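HI1317 (Haemophilus influenzae, PDB 1JOV) probably catalyses the interconversion of the alpha and beta anomers of D-glucose 6-phosphate. Local coordinates at residues W226-W229 with G235-E238. Sequence-based numbering, arbitrary orientation.
Sequences WNPW and GMSE
Trp226 and Pro228 share one partner across this contact, the thioether end of Met236, and together they illustrate how a single long side chain can lay a loop against the end of the strand it follows and the turn just beyond it. Trp226 sits near the end of strand 222-227, its backbone paired with Cys246 of the neighbouring strand 244-251. Its indole meets Met236 obliquely through the far corner of the six-membered ring, CH2 lying 4.5 Å from SD. One face of the same indole is taken by Pro228, whose CD stands 3.8 Å above the ring plane and is displaced toward the rim. Asn227 does not touch the other segment but shapes the turn: its OD1 accepts a hydrogen bond from the backbone N of Trp229 at 2.9 Å, a bent bond (134° at the hydrogen) that closes an Asx turn, while its ND2 donates a hydrogen bond to the carbonyl O of Tyr241. Pro228, within this turn, presents CG to the methionine, 3.7 Å from CE and 4.0 Å from SD. Met236 extends to it with CG anti to its own carbonyl carbon (chi1 -67°), then bends at chi3 (69°), which brings the terminal methyl against the proline ring. The two segments bury 96 Å² between them and no hydrogen bond crosses; Met236 also touches Met244 and Arg70. Through Trp226, whose nearest side-chain atoms are about 4 Å from those of His150 and Glu248, the predicted catalytic residues, the contact reaches the probable active site of the galactose mutarotase-like beta-supersandwich.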
loop_
_atom_site.group_PDB
_atom_site.type_symbol
_atom_site.label_atom_id
_atom_site.label_comp_id
_atom_site.label_asym_id
_atom_site.label_seq_id
_atom_site.Cartn_x
_atom_site.Cartn_y
_atom_site.Cartn_z
ATOM N N TRP A 226 -6.339 -9.225 4.299
ATOM C CA TRP A 226 -7.351 -8.550 5.136
ATOM C C TRP A 226 -8.527 -7.928 4.364
ATOM O O TRP A 226 -8.327 -7.230 3.400
ATOM C CB TRP A 226 -6.762 -7.396 5.911
ATOM C CG TRP A 226 -7.738 -6.611 6.728
ATOM C CD1 TRP A 226 -8.558 -7.074 7.747
ATOM C CD2 TRP A 226 -8.110 -5.230 6.528
ATOM N NE1 TRP A 226 -9.331 -6.054 8.236
ATOM C CE2 TRP A 226 -9.055 -4.900 7.523
ATOM C CE3 TRP A 226 -7.650 -4.202 5.666
ATOM C CZ2 TRP A 226 -9.619 -3.639 7.609
ATOM C CZ3 TRP A 226 -8.215 -2.933 5.757
ATOM C CH2 TRP A 226 -9.157 -2.641 6.738
ATOM N N ASN A 227 -9.766 -8.173 4.839
ATOM C CA ASN A 227 -11.013 -7.571 4.306
ATOM C C ASN A 227 -11.939 -7.484 5.510
ATOM O O ASN A 227 -12.170 -8.488 6.171
ATOM C CB ASN A 227 -11.601 -8.374 3.119
ATOM C CG ASN A 227 -12.840 -7.667 2.488
ATOM O OD1 ASN A 227 -13.880 -7.520 3.171
ATOM N ND2 ASN A 227 -12.692 -7.128 1.266
ATOM N N PRO A 228 -12.358 -6.293 5.878
ATOM C CA PRO A 228 -13.096 -6.091 7.115
ATOM C C PRO A 228 -14.547 -6.636 6.996
ATOM O O PRO A 228 -15.251 -6.776 8.009
ATOM C CB PRO A 228 -13.124 -4.560 7.254
ATOM C CG PRO A 228 -13.040 -4.046 5.853
ATOM C CD PRO A 228 -12.203 -5.039 5.130
ATOM N N TRP A 229 -14.976 -6.850 5.778
ATOM C CA TRP A 229 -16.281 -7.440 5.497
ATOM C C TRP A 229 -17.353 -6.555 6.174
ATOM O O TRP A 229 -17.532 -5.398 5.790
ATOM C CB TRP A 229 -16.281 -8.937 5.898
ATOM C CG TRP A 229 -17.458 -9.719 5.386
ATOM C CD1 TRP A 229 -18.606 -9.983 6.082
ATOM C CD2 TRP A 229 -17.618 -10.321 4.092
ATOM N NE1 TRP A 229 -19.481 -10.706 5.311
ATOM C CE2 TRP A 229 -18.886 -10.963 4.097
ATOM C CE3 TRP A 229 -16.813 -10.408 2.931
ATOM C CZ2 TRP A 229 -19.400 -11.585 3.001
ATOM C CZ3 TRP A 229 -17.317 -11.100 1.836
ATOM C CH2 TRP A 229 -18.610 -11.666 1.887
ATOM N N GLY A 235 -13.173 5.610 8.406
ATOM C CA GLY A 235 -12.892 6.033 7.050
ATOM C C GLY A 235 -13.400 5.164 5.895
ATOM O O GLY A 235 -13.089 5.533 4.759
ATOM N N MET A 236 -14.214 4.115 6.153
ATOM C CA MET A 236 -14.801 3.235 5.148
ATOM C C MET A 236 -16.288 3.386 5.246
ATOM O O MET A 236 -16.827 3.534 6.365
ATOM C CB MET A 236 -14.442 1.803 5.335
ATOM C CG MET A 236 -12.964 1.473 5.108
ATOM S SD MET A 236 -12.521 -0.156 5.128
ATOM C CE MET A 236 -13.159 -0.956 3.742
ATOM N N SER A 237 -16.886 3.446 4.074
ATOM C CA SER A 237 -18.361 3.488 3.945
ATOM C C SER A 237 -18.833 2.135 4.322
ATOM O O SER A 237 -18.063 1.204 4.550
ATOM C CB SER A 237 -18.708 3.735 2.490
ATOM O OG SER A 237 -18.690 2.488 1.856
ATOM N N GLU A 238 -20.163 1.935 4.373
ATOM C CA GLU A 238 -20.659 0.627 4.781
ATOM C C GLU A 238 -20.573 -0.393 3.675
ATOM O O GLU A 238 -20.636 -1.618 3.896
ATOM C CB GLU A 238 -22.127 0.808 5.160
ATOM C CG GLU A 238 -22.616 -0.094 6.270
ATOM C CD GLU A 238 -24.049 0.231 6.596
ATOM O OE1 GLU A 238 -24.932 -0.347 5.920
ATOM O OE2 GLU A 238 -24.275 1.086 7.484
#